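Local coordinates for protein walker-type atpase (Pyrococcus abyssi, PDB 2QEN) that binds ADP and magnesium through a P-loop and is probably an ATPase, its cellular role being unknown, at residues T34-I39 with S45-A50; D13-E18 with K201-D206; E115-L120 with V132-A137; P239-V244 with G268-E273. The protein carries 1 engineered substitution. All blocks are in the same frame, centred on the assembly; numbering follows the deposited sequence.

Contact 1: T34-I39 with S45-A50; sequences TLLLGI and SSLLRA. With MG (magnesium ion), chain B; ADP (adenosine-5'-diphosphate), chain C.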
# COMPACT_ATOMS: atom_id res chain seq x y z
N THR A 34 0.90 0.60 -14.41
CA THR A 34 1.85 -0.12 -13.54
C THR A 34 1.19 -0.40 -12.20
O THR A 34 0.49 0.47 -11.67
CB THR A 34 3.14 0.74 -13.35
OG1 THR A 34 3.83 0.84 -14.60
CG2 THR A 34 4.11 0.15 -12.32
N LEU A 35 1.37 -1.60 -11.67
CA LEU A 35 0.91 -1.94 -10.33
C LEU A 35 2.09 -1.98 -9.35
O LEU A 35 3.09 -2.64 -9.62
CB LEU A 35 0.12 -3.26 -10.30
CG LEU A 35 -0.87 -3.55 -11.44
CD1 LEU A 35 -1.57 -4.89 -11.27
CD2 LEU A 35 -1.90 -2.42 -11.59
N LEU A 36 1.97 -1.26 -8.24
CA LEU A 36 2.98 -1.30 -7.21
C LEU A 36 2.45 -2.09 -6.01
O LEU A 36 1.52 -1.66 -5.33
CB LEU A 36 3.43 0.10 -6.82
CG LEU A 36 4.58 0.20 -5.82
CD1 LEU A 36 5.88 -0.10 -6.53
CD2 LEU A 36 4.62 1.59 -5.19
N LEU A 37 3.05 -3.26 -5.76
CA LEU A 37 2.44 -4.29 -4.91
C LEU A 37 3.32 -4.77 -3.77
O LEU A 37 4.54 -4.88 -3.93
CB LEU A 37 2.04 -5.50 -5.78
CG LEU A 37 1.16 -5.23 -7.00
CD1 LEU A 37 1.00 -6.51 -7.87
CD2 LEU A 37 -0.22 -4.67 -6.59
N GLY A 38 2.69 -5.06 -2.64
CA GLY A 38 3.36 -5.58 -1.46
C GLY A 38 2.53 -5.48 -0.19
O GLY A 38 1.48 -4.83 -0.16
N ILE A 39 3.03 -6.11 0.86
CA ILE A 39 2.43 -6.11 2.21
C ILE A 39 2.26 -4.69 2.76
O ILE A 39 3.03 -3.78 2.43
CB ILE A 39 3.35 -6.94 3.17
CG1 ILE A 39 3.61 -8.35 2.61
CG2 ILE A 39 2.82 -7.04 4.59
CD1 ILE A 39 2.39 -9.11 2.21
N SER A 45 3.93 3.53 -0.21
CA SER A 45 3.64 4.97 -0.25
C SER A 45 4.91 5.82 -0.23
O SER A 45 5.04 6.78 -1.00
CB SER A 45 2.74 5.40 0.90
OG SER A 45 1.42 4.95 0.67
N SER A 46 5.84 5.44 0.63
CA SER A 46 7.10 6.15 0.79
C SER A 46 7.92 6.16 -0.48
O SER A 46 8.40 7.21 -0.89
CB SER A 46 7.92 5.53 1.94
OG SER A 46 7.13 5.51 3.12
N LEU A 47 8.08 4.98 -1.11
CA LEU A 47 8.76 4.85 -2.39
C LEU A 47 8.07 5.69 -3.46
O LEU A 47 8.73 6.40 -4.21
CB LEU A 47 8.83 3.37 -2.81
CG LEU A 47 9.49 3.06 -4.16
CD1 LEU A 47 11.03 3.31 -4.11
CD2 LEU A 47 9.18 1.63 -4.61
N LEU A 48 6.74 5.62 -3.50
CA LEU A 48 5.95 6.39 -4.47
C LEU A 48 6.07 7.91 -4.29
O LEU A 48 6.24 8.62 -5.29
CB LEU A 48 4.47 5.95 -4.45
CG LEU A 48 3.57 6.54 -5.53
CD1 LEU A 48 4.13 6.31 -6.95
CD2 LEU A 48 2.15 6.00 -5.39
N ARG A 49 6.00 8.41 -3.06
CA ARG A 49 6.20 9.84 -2.81
C ARG A 49 7.58 10.36 -3.21
O ARG A 49 7.70 11.44 -3.80
CB ARG A 49 5.94 10.20 -1.33
CG ARG A 49 4.46 10.27 -0.94
CD ARG A 49 4.27 10.90 0.44
NE ARG A 49 4.83 10.05 1.48
CZ ARG A 49 4.16 9.11 2.14
NH1 ARG A 49 2.88 8.87 1.88
NH2 ARG A 49 4.79 8.38 3.05
N ALA A 50 8.62 9.58 -2.89
CA ALA A 50 10.00 9.87 -3.31
C ALA A 50 10.14 9.89 -4.84
O ALA A 50 10.78 10.77 -5.40
CB ALA A 50 10.95 8.85 -2.70
MG MG B . 0.51 3.08 1.67
PB ADP C . 2.88 1.01 2.73
O1B ADP C . 3.62 -0.06 1.97
O2B ADP C . 2.45 2.15 1.84
O3B ADP C . 1.77 0.53 3.63
PA ADP C . 4.58 3.10 3.96
O1A ADP C . 5.28 3.62 2.73
O2A ADP C . 3.56 3.94 4.66
O3A ADP C . 4.01 1.59 3.73
O5' ADP C . 5.78 2.73 4.98
C5' ADP C . 5.58 2.50 6.38
C4' ADP C . 6.56 3.38 7.15
O4' ADP C . 7.88 2.79 7.16
C3' ADP C . 6.79 4.78 6.57
O3' ADP C . 5.93 5.76 7.13
C2' ADP C . 8.19 5.11 6.99
O2' ADP C . 8.12 5.32 8.40
C1' ADP C . 8.88 3.78 6.92
N9 ADP C . 9.58 3.42 5.67
C8 ADP C . 9.07 2.66 4.68
N7 ADP C . 9.99 2.44 3.71
C5 ADP C . 11.12 3.07 4.07
C6 ADP C . 12.47 3.25 3.50
N6 ADP C . 12.80 2.70 2.32
N1 ADP C . 13.36 3.99 4.21
C2 ADP C . 13.04 4.56 5.37
N3 ADP C . 11.84 4.42 5.97
C4 ADP C . 10.85 3.71 5.37
O HOH W 1 0.20 2.09 -0.21
O HOH W 2 -1.29 4.19 1.70
O HOH W 3 0.95 4.07 3.49
O HOH W 4 -0.63 1.66 2.94

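Contact 2: D13-E18 with K201-D206; sequences DIFDRE and KPFDKD. With ADP (adenosine-5'-diphosphate), chain C.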
# COMPACT_ATOMS: atom_id res chain seq x y z
N ASP A 13 15.68 10.54 1.71
CA ASP A 13 15.08 10.14 3.00
C ASP A 13 14.66 8.66 3.06
O ASP A 13 14.18 8.19 4.09
CB ASP A 13 13.90 11.06 3.32
CG ASP A 13 14.29 12.54 3.26
OD1 ASP A 13 15.50 12.84 3.41
OD2 ASP A 13 13.40 13.39 3.06
N ILE A 14 14.86 7.95 1.96
CA ILE A 14 14.45 6.55 1.82
C ILE A 14 15.70 5.67 1.86
O ILE A 14 16.61 5.86 1.05
CB ILE A 14 13.66 6.34 0.46
CG1 ILE A 14 12.24 6.95 0.54
CG2 ILE A 14 13.59 4.86 0.03
CD1 ILE A 14 11.44 6.48 1.74
N PHE A 15 15.75 4.74 2.82
CA PHE A 15 16.82 3.74 2.86
C PHE A 15 16.66 2.74 1.72
O PHE A 15 15.57 2.23 1.47
CB PHE A 15 16.85 3.00 4.21
CG PHE A 15 18.09 2.15 4.42
CD1 PHE A 15 19.26 2.72 4.91
CD2 PHE A 15 18.07 0.77 4.14
CE1 PHE A 15 20.41 1.94 5.11
CE2 PHE A 15 19.22 -0.01 4.35
CZ PHE A 15 20.39 0.58 4.83
N ASP A 16 17.78 2.46 1.05
CA ASP A 16 17.86 1.64 -0.18
C ASP A 16 16.75 1.84 -1.21
O ASP A 16 16.55 2.95 -1.70
CB ASP A 16 18.04 0.15 0.12
CG ASP A 16 19.13 -0.49 -0.77
OD1 ASP A 16 19.17 -0.20 -2.01
OD2 ASP A 16 19.97 -1.26 -0.22
N ARG A 17 16.04 0.75 -1.52
CA ARG A 17 14.98 0.72 -2.55
C ARG A 17 15.44 1.17 -3.95
O ARG A 17 14.64 1.64 -4.76
CB ARG A 17 13.73 1.50 -2.11
CG ARG A 17 13.02 0.95 -0.86
CD ARG A 17 12.60 -0.52 -1.00
NE ARG A 17 11.69 -0.96 0.07
CZ ARG A 17 11.51 -2.23 0.43
NH1 ARG A 17 12.20 -3.19 -0.18
NH2 ARG A 17 10.65 -2.54 1.40
N GLU A 18 16.73 1.00 -4.22
CA GLU A 18 17.30 1.43 -5.50
C GLU A 18 16.94 0.50 -6.67
O GLU A 18 16.74 0.96 -7.79
CB GLU A 18 18.82 1.62 -5.36
CG GLU A 18 19.17 2.95 -4.69
CD GLU A 18 20.30 2.84 -3.70
OE1 GLU A 18 21.37 2.30 -4.07
OE2 GLU A 18 20.12 3.28 -2.53
N LYS A 201 9.09 -5.90 -1.39
CA LYS A 201 9.21 -6.94 -0.38
C LYS A 201 9.91 -6.40 0.86
O LYS A 201 10.61 -5.39 0.77
CB LYS A 201 10.04 -8.10 -0.94
CG LYS A 201 9.59 -8.63 -2.30
CD LYS A 201 8.23 -9.34 -2.21
CE LYS A 201 8.05 -10.33 -3.35
NZ LYS A 201 6.63 -10.82 -3.41
N PRO A 202 9.72 -7.07 2.03
CA PRO A 202 10.51 -6.78 3.23
C PRO A 202 12.01 -6.83 2.96
O PRO A 202 12.45 -7.64 2.16
CB PRO A 202 10.15 -7.93 4.18
CG PRO A 202 8.79 -8.35 3.78
CD PRO A 202 8.73 -8.14 2.28
N PHE A 203 12.77 -5.96 3.62
CA PHE A 203 14.22 -6.01 3.60
C PHE A 203 14.71 -7.39 4.00
O PHE A 203 14.10 -8.04 4.87
CB PHE A 203 14.83 -5.01 4.60
CG PHE A 203 14.55 -3.55 4.28
CD1 PHE A 203 14.45 -3.09 2.96
CD2 PHE A 203 14.46 -2.62 5.33
CE1 PHE A 203 14.22 -1.74 2.69
CE2 PHE A 203 14.24 -1.26 5.06
CZ PHE A 203 14.11 -0.82 3.74
N ASP A 204 15.81 -7.85 3.41
CA ASP A 204 16.47 -9.05 3.90
C ASP A 204 17.15 -8.78 5.27
O ASP A 204 17.15 -7.65 5.76
CB ASP A 204 17.40 -9.69 2.85
CG ASP A 204 18.65 -8.85 2.51
OD1 ASP A 204 19.06 -7.96 3.28
OD2 ASP A 204 19.27 -9.14 1.46
N LYS A 205 17.68 -9.84 5.88
CA LYS A 205 18.36 -9.75 7.16
C LYS A 205 19.40 -8.63 7.22
O LYS A 205 19.32 -7.74 8.07
CB LYS A 205 19.05 -11.08 7.47
CG LYS A 205 18.48 -11.85 8.65
CD LYS A 205 19.30 -11.63 9.92
CE LYS A 205 20.73 -12.09 9.78
NZ LYS A 205 21.59 -11.57 10.90
N ASP A 206 20.36 -8.67 6.30
CA ASP A 206 21.49 -7.74 6.31
C ASP A 206 21.08 -6.29 6.06
O ASP A 206 21.68 -5.37 6.63
CB ASP A 206 22.58 -8.19 5.31
CG ASP A 206 23.38 -9.39 5.82
OD1 ASP A 206 23.13 -9.87 6.94
OD2 ASP A 206 24.28 -9.84 5.09
PB ADP C . 2.88 1.01 2.73
O1B ADP C . 3.62 -0.06 1.97
O2B ADP C . 2.45 2.15 1.84
O3B ADP C . 1.77 0.53 3.63
PA ADP C . 4.58 3.10 3.96
O1A ADP C . 5.28 3.62 2.73
O2A ADP C . 3.56 3.94 4.66
O3A ADP C . 4.01 1.59 3.73
O5' ADP C . 5.78 2.73 4.98
C5' ADP C . 5.58 2.50 6.38
C4' ADP C . 6.56 3.38 7.15
O4' ADP C . 7.88 2.79 7.16
C3' ADP C . 6.79 4.78 6.57
O3' ADP C . 5.93 5.76 7.13
C2' ADP C . 8.19 5.11 6.99
O2' ADP C . 8.12 5.32 8.40
C1' ADP C . 8.88 3.78 6.92
N9 ADP C . 9.58 3.42 5.67
C8 ADP C . 9.07 2.66 4.68
N7 ADP C . 9.99 2.44 3.71
C5 ADP C . 11.12 3.07 4.07
C6 ADP C . 12.47 3.25 3.50
N6 ADP C . 12.80 2.70 2.32
N1 ADP C . 13.36 3.99 4.21
C2 ADP C . 13.04 4.56 5.37
N3 ADP C . 11.84 4.42 5.97
C4 ADP C . 10.85 3.71 5.37

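Contact 3: E115-L120 with V132-A137; sequences EVFREL and VAFDEA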
# COMPACT_ATOMS: atom_id res chain seq x y z
N GLU A 115 -12.54 14.38 -19.15
CA GLU A 115 -12.19 15.80 -19.33
C GLU A 115 -10.91 16.15 -18.56
O GLU A 115 -9.98 16.72 -19.12
CB GLU A 115 -13.35 16.64 -18.79
CG GLU A 115 -13.48 18.06 -19.28
CD GLU A 115 -14.79 18.72 -18.79
OE1 GLU A 115 -15.62 18.05 -18.11
OE2 GLU A 115 -14.99 19.93 -19.09
N VAL A 116 -10.89 15.79 -17.27
CA VAL A 116 -9.76 16.02 -16.37
C VAL A 116 -8.50 15.29 -16.85
O VAL A 116 -7.41 15.87 -16.88
CB VAL A 116 -10.11 15.57 -14.92
CG1 VAL A 116 -8.84 15.53 -14.01
CG2 VAL A 116 -11.21 16.47 -14.32
N PHE A 117 -8.67 14.02 -17.22
CA PHE A 117 -7.54 13.20 -17.65
C PHE A 117 -6.93 13.65 -18.98
O PHE A 117 -5.71 13.58 -19.14
CB PHE A 117 -7.89 11.71 -17.62
CG PHE A 117 -7.71 11.08 -16.25
CD1 PHE A 117 -8.25 11.68 -15.10
CD2 PHE A 117 -6.96 9.92 -16.09
CE1 PHE A 117 -8.07 11.11 -13.82
CE2 PHE A 117 -6.77 9.34 -14.81
CZ PHE A 117 -7.32 9.95 -13.68
N ARG A 118 -7.76 14.14 -19.89
CA ARG A 118 -7.30 14.72 -21.16
C ARG A 118 -6.43 15.96 -20.95
O ARG A 118 -5.37 16.07 -21.57
CB ARG A 118 -8.49 15.06 -22.08
CG ARG A 118 -9.17 13.84 -22.70
CD ARG A 118 -10.16 14.26 -23.80
NE ARG A 118 -11.39 14.80 -23.21
CZ ARG A 118 -12.56 14.16 -23.17
NH1 ARG A 118 -12.67 12.95 -23.71
NH2 ARG A 118 -13.61 14.74 -22.60
N GLU A 119 -6.86 16.88 -20.09
CA GLU A 119 -6.04 18.02 -19.71
C GLU A 119 -4.69 17.64 -19.07
O GLU A 119 -3.67 18.27 -19.35
CB GLU A 119 -6.82 18.96 -18.78
CG GLU A 119 -7.93 19.74 -19.48
CD GLU A 119 -8.72 20.64 -18.52
OE1 GLU A 119 -8.10 21.33 -17.68
OE2 GLU A 119 -9.98 20.67 -18.63
N LEU A 120 -4.68 16.60 -18.24
CA LEU A 120 -3.44 16.11 -17.62
C LEU A 120 -2.49 15.47 -18.63
O LEU A 120 -1.28 15.59 -18.49
CB LEU A 120 -3.74 15.11 -16.50
CG LEU A 120 -4.41 15.66 -15.24
CD1 LEU A 120 -4.67 14.52 -14.25
CD2 LEU A 120 -3.58 16.77 -14.61
N VAL A 132 -0.34 9.92 -12.82
CA VAL A 132 -1.44 9.90 -11.86
C VAL A 132 -1.34 8.61 -11.08
O VAL A 132 -1.41 7.54 -11.65
CB VAL A 132 -2.84 10.00 -12.53
CG1 VAL A 132 -3.95 10.02 -11.45
CG2 VAL A 132 -2.92 11.23 -13.40
N ALA A 133 -1.13 8.73 -9.77
CA ALA A 133 -1.01 7.56 -8.89
C ALA A 133 -2.18 7.43 -7.92
O ALA A 133 -2.56 8.39 -7.25
CB ALA A 133 0.30 7.59 -8.14
N PHE A 134 -2.74 6.24 -7.87
CA PHE A 134 -3.82 5.90 -6.95
C PHE A 134 -3.26 4.97 -5.87
O PHE A 134 -2.92 3.82 -6.12
CB PHE A 134 -4.98 5.24 -7.71
CG PHE A 134 -5.68 6.17 -8.68
CD1 PHE A 134 -5.24 6.30 -10.00
CD2 PHE A 134 -6.80 6.90 -8.28
CE1 PHE A 134 -5.88 7.14 -10.90
CE2 PHE A 134 -7.47 7.76 -9.19
CZ PHE A 134 -7.01 7.88 -10.50
N ASP A 135 -3.15 5.49 -4.65
CA ASP A 135 -2.63 4.72 -3.54
C ASP A 135 -3.73 3.89 -2.93
O ASP A 135 -4.77 4.43 -2.56
CB ASP A 135 -2.00 5.65 -2.48
CG ASP A 135 -0.76 5.04 -1.83
OD1 ASP A 135 -0.45 3.83 -2.07
OD2 ASP A 135 -0.08 5.79 -1.10
N GLU A 136 -3.51 2.58 -2.85
CA GLU A 136 -4.50 1.61 -2.37
C GLU A 136 -5.76 1.66 -3.24
O GLU A 136 -6.90 1.81 -2.75
CB GLU A 136 -4.83 1.82 -0.87
CG GLU A 136 -3.63 1.76 0.10
CD GLU A 136 -2.98 0.38 0.25
OE1 GLU A 136 -3.58 -0.64 -0.16
OE2 GLU A 136 -1.85 0.32 0.80
N ALA A 137 -5.54 1.47 -4.54
CA ALA A 137 -6.55 1.61 -5.57
C ALA A 137 -7.67 0.56 -5.50
O ALA A 137 -8.71 0.71 -6.15
CB ALA A 137 -5.88 1.61 -6.95

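Contact 4: P239-V244 with G268-E273; sequences PGWLVV and GLIMGE. With ADP (adenosine-5'-diphosphate), chain C.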
# COMPACT_ATOMS: atom_id res chain seq x y z
N PRO A 239 9.91 -2.09 7.23
CA PRO A 239 10.42 -0.77 7.58
C PRO A 239 9.53 0.00 8.55
O PRO A 239 10.05 0.76 9.35
CB PRO A 239 10.49 -0.05 6.22
CG PRO A 239 10.58 -1.16 5.21
CD PRO A 239 9.73 -2.25 5.78
N GLY A 240 8.21 -0.19 8.47
CA GLY A 240 7.27 0.48 9.37
C GLY A 240 7.58 0.19 10.83
O GLY A 240 7.62 1.11 11.66
N TRP A 241 7.85 -1.08 11.14
CA TRP A 241 8.17 -1.48 12.51
C TRP A 241 9.61 -1.15 12.92
O TRP A 241 9.87 -0.78 14.07
CB TRP A 241 7.84 -2.96 12.73
CG TRP A 241 6.40 -3.34 12.34
CD1 TRP A 241 6.02 -4.37 11.53
CD2 TRP A 241 5.18 -2.69 12.75
NE1 TRP A 241 4.65 -4.40 11.41
CE2 TRP A 241 4.11 -3.38 12.15
CE3 TRP A 241 4.90 -1.59 13.57
CZ2 TRP A 241 2.78 -3.03 12.35
CZ3 TRP A 241 3.56 -1.21 13.75
CH2 TRP A 241 2.52 -1.94 13.15
N LEU A 242 10.54 -1.24 11.97
CA LEU A 242 11.94 -0.86 12.21
C LEU A 242 12.11 0.63 12.59
O LEU A 242 12.95 0.96 13.42
CB LEU A 242 12.82 -1.21 10.99
CG LEU A 242 13.03 -2.70 10.62
CD1 LEU A 242 13.78 -2.84 9.30
CD2 LEU A 242 13.73 -3.49 11.71
N VAL A 243 11.32 1.49 11.96
CA VAL A 243 11.28 2.93 12.30
C VAL A 243 10.63 3.20 13.67
O VAL A 243 11.16 4.00 14.44
CB VAL A 243 10.63 3.80 11.19
CG1 VAL A 243 10.41 5.25 11.67
CG2 VAL A 243 11.50 3.82 9.94
N VAL A 244 9.51 2.57 13.98
CA VAL A 244 8.87 2.69 15.30
C VAL A 244 9.84 2.28 16.41
O VAL A 244 9.96 2.97 17.43
CB VAL A 244 7.56 1.83 15.43
CG1 VAL A 244 7.07 1.78 16.88
CG2 VAL A 244 6.45 2.33 14.47
N GLY A 268 -1.82 -1.71 19.03
CA GLY A 268 -2.88 -0.71 18.89
C GLY A 268 -3.42 -0.63 17.47
O GLY A 268 -4.62 -0.76 17.24
N LEU A 269 -2.51 -0.44 16.52
CA LEU A 269 -2.87 -0.31 15.10
C LEU A 269 -3.50 -1.60 14.55
O LEU A 269 -4.58 -1.56 13.92
CB LEU A 269 -1.63 0.08 14.29
CG LEU A 269 -0.90 1.39 14.64
CD1 LEU A 269 0.45 1.47 13.93
CD2 LEU A 269 -1.73 2.62 14.30
N ILE A 270 -2.85 -2.73 14.82
CA ILE A 270 -3.31 -4.03 14.33
C ILE A 270 -4.67 -4.42 14.91
O ILE A 270 -5.50 -5.03 14.23
CB ILE A 270 -2.23 -5.12 14.57
CG1 ILE A 270 -1.01 -4.82 13.70
CG2 ILE A 270 -2.78 -6.54 14.31
CD1 ILE A 270 0.30 -5.34 14.23
N MET A 271 -4.90 -4.04 16.17
CA MET A 271 -6.17 -4.32 16.83
C MET A 271 -7.30 -3.56 16.15
O MET A 271 -8.42 -4.06 16.04
CB MET A 271 -6.10 -3.94 18.31
CG MET A 271 -6.62 -5.01 19.25
SD MET A 271 -5.62 -6.51 19.21
CE MET A 271 -6.89 -7.77 19.31
N GLY A 272 -6.98 -2.34 15.69
CA GLY A 272 -7.92 -1.47 14.97
C GLY A 272 -8.37 -2.11 13.67
O GLY A 272 -9.55 -2.10 13.34
N GLU A 273 -7.41 -2.66 12.93
CA GLU A 273 -7.67 -3.40 11.70
C GLU A 273 -8.38 -4.74 11.94
O GLU A 273 -9.22 -5.15 11.14
CB GLU A 273 -6.38 -3.65 10.94
CG GLU A 273 -5.71 -2.41 10.44
CD GLU A 273 -4.20 -2.55 10.35
OE1 GLU A 273 -3.71 -3.68 10.15
OE2 GLU A 273 -3.52 -1.51 10.48
PB ADP C . 2.88 1.01 2.73
O1B ADP C . 3.62 -0.06 1.97
O2B ADP C . 2.45 2.15 1.84
O3B ADP C . 1.77 0.53 3.63
PA ADP C . 4.58 3.10 3.96
O1A ADP C . 5.28 3.62 2.73
O2A ADP C . 3.56 3.94 4.66
O3A ADP C . 4.01 1.59 3.73
O5' ADP C . 5.78 2.73 4.98
C5' ADP C . 5.58 2.50 6.38
C4' ADP C . 6.56 3.38 7.15
O4' ADP C . 7.88 2.79 7.16
C3' ADP C . 6.79 4.78 6.57
O3' ADP C . 5.93 5.76 7.13
C2' ADP C . 8.19 5.11 6.99
O2' ADP C . 8.12 5.32 8.40
C1' ADP C . 8.88 3.78 6.92
N9 ADP C . 9.58 3.42 5.67
C8 ADP C . 9.07 2.66 4.68
N7 ADP C . 9.99 2.44 3.71
C5 ADP C . 11.12 3.07 4.07
C6 ADP C . 12.47 3.25 3.50
N6 ADP C . 12.80 2.70 2.32
N1 ADP C . 13.36 3.99 4.21
C2 ADP C . 13.04 4.56 5.37
N3 ADP C . 11.84 4.42 5.97
C4 ADP C . 10.85 3.71 5.37

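Contact 1: T34-I39 with S45-A50
Leu-36, on strand 33-37, reaches the sheet-facing side of helix 44-54 with both branches of its side chain. CD1 meets CD2 of Leu-47 at 4.2 Å, and CD2 lies 4.4 Å from CB of Leu-48, so one leucine spans two successive residues of the helix. All three leucines hold CG anti to the backbone N (chi1 -175° in Leu-36); in Leu-36 this extends the branches away from the strand toward the helix. The approach is oblique and loose, with little area buried between the segments. Thr-170 of the neighbouring strand 165-171 touches both Leu-36 and Leu-48, and Leu-24 of helix 18-30 lies against Leu-36.

Strand, loop and helix form the P-loop (Walker A) unit, whose polar work is done at the first turn of the helix. Ser-45 turns OG anti to its carbonyl carbon (chi1 -73°) and binds the magnesium ion at 2.3 Å; Asp-135 is the second partner of this OG. Its N donates almost straight to ADP O2B (2.9 Å, 165°), an oxygen that also binds the metal. Four waters complete the six ligands of the ion. Ser-46 grips ADP O1A twice, through N at 2.8 Å and OG at 2.7 Å. The amides at the helix N-terminus thus face the phosphates, where the helix dipole would be expected to favour their negative charge, while strand 33-37 and the helix meet through leucines by apolar contact.

Contact 2: D13-E18 with K201-D206
Arg-17 carries its guanidinium end-on to the backbone of Lys-201: NH1 and NH2 both donate to Lys-201 O, each at 2.9 Å, with N-H...O angles both bent to about 140°. The oxygen lies close to the guanidinium plane; NH1 approaches it nearly in line with the C=O bond, whereas NH2 comes from above the carbonyl plane. A bend at chi2 (-56°) folds the arginine chain, and CE1 of Phe-203 sits 3.6 Å from CZ, over the centre of one guanidinium face, with ring and guanidinium planes 45° apart. NH2 also bonds Val-42 O, and NH1 forms a salt bridge with Glu-20, so the buried charge has several partners.

This packed centre borders the adenine pocket of the P-loop ATPase domain. The backbone of Phe-15 reads the base edge: its N donates to ADP N1, and its O accepts from ADP N6, both at 2.9 Å. Phe-203 CZ approaches the edge of the Phe-15 ring, 4.3 Å from CD2, and Phe-211 meets both rings. On the solvent side the contact thins out: the exposed Lys-201 gives its carbonyl to Arg-17 but sends its side chain away, and Asp-204 caps the exposed start of helix 205-217.

Contact 3: E115-L120 with V132-A137
Helix 113-127 packs over strand 130-135 with local axes 12.3 Å apart at their closest and their N-to-C directions at 129°, nearer antiparallel than parallel; Leu-120 and Val-132 have the closest CA atoms, 8.7 Å apart. With the backbones this far apart, side chains bridge the gap. Phe-117 reaches in from the helix, and its CZ meets two partners on the strand: CZ of Phe-134 at 3.8 Å and CG1 of Val-132 at 4.0 Å. The two phenylalanines arrive from opposite directions and meet rim to rim, each CZ near the plane of the other ring, so neither ring face is used between them. About one turn further along the helix, Leu-120 sets CD1 against Val-132 CG2 at 3.8 Å, the two side chains crossing at about a right angle. With CG1 anti to its backbone N (chi1 -178°), Val-132 divides its methyls between the helix residues, CG1 for Phe-117 and CG2 for Leu-120.

Leu-165 of strand 165-171 touches both Phe-117 and Leu-120, and Phe-155 of helix 149-161 meets Phe-134 edge-to-face, closing the core on this side of the parallel sheet. The strand ends at Asp-135, and Glu-136 follows in the loop; both are linked to the magnesium site in this protein, though neither coordinates the ion directly here, consistent with the Walker B acids of P-loop ATPases. Asp-135 OD2 is hydrogen-bonded to Ser-45 OG and OD1 to Thr-170 OG1, while Glu-136 OE2 bonds Ser-172 OG. Apolar side chains therefore take the helix, and hydroxyls hold the acids at and just past the strand's C-terminal end.

Contact 4: P239-V244 with G268-E273
Segments 239-244 and 268-273, on helices 239-252 and 255-280, have their nearest CA atoms, those of Trp-241 and Leu-269, 11.4 Å apart. This is a helix-to-helix packing beside the nucleotide pocket of the P-loop ATPase domain, joining the start of the first helix to the middle of the second, and one large side chain spans the gap. Trp-241 holds CG anti to its carbonyl carbon (chi1 -53°), which carries the indole across, its benzene end foremost. CH2 lies 4.1 Å from CD1 of Leu-269, and that methyl sits at the ring edge, near the indole plane, the two side chains lying alongside and pointing opposite ways. Ile-270 comes in obliquely beside it. The contact is wholly apolar between the segments; Leu-269 stands at its exposed margin, whereas Ile-270 is buried against Val-344 and Val-347 of helix 342-348.

The indole N-H is used on another partner, Asp-341 OD2, and Arg-41, an ADP-binding residue, packs on the indole and forms a salt bridge with Glu-273. On the nucleotide side of helix 239-252, CB of Pro-239 is 3.4 Å from ADP C8, Gly-240 CA lies 3.3 Å from ADP O4', and Val-243 CG2 stands 4.0 Å from ADP C1'. Between the two segments, the closest pair is Trp-241 CZ2 and Ile-270 CD1, at 3.9 Å.

Contacts 1, 2 and 4 all border the bound ADP: contact 1 holds the phosphates and the magnesium ion, contact 2 the adenine edge, and contact 4 packs against the base and ribose. Contact 1 touches contact 2 where Ser-46 CB meets Ile-14 CD1 at 3.7 Å, and contact 2 touches contact 4 where Phe-203 CE2 meets Pro-239 CG at 3.7 Å. Contact 3 packs farther out, its centre about 16 Å from that of contact 1, yet both build on the one parallel sheet, and Leu-48 CD2 lies 3.7 Å from Ala-133 CB. Contacts 3 and 4 flank the centre of the chain, about 29 Å apart between centres.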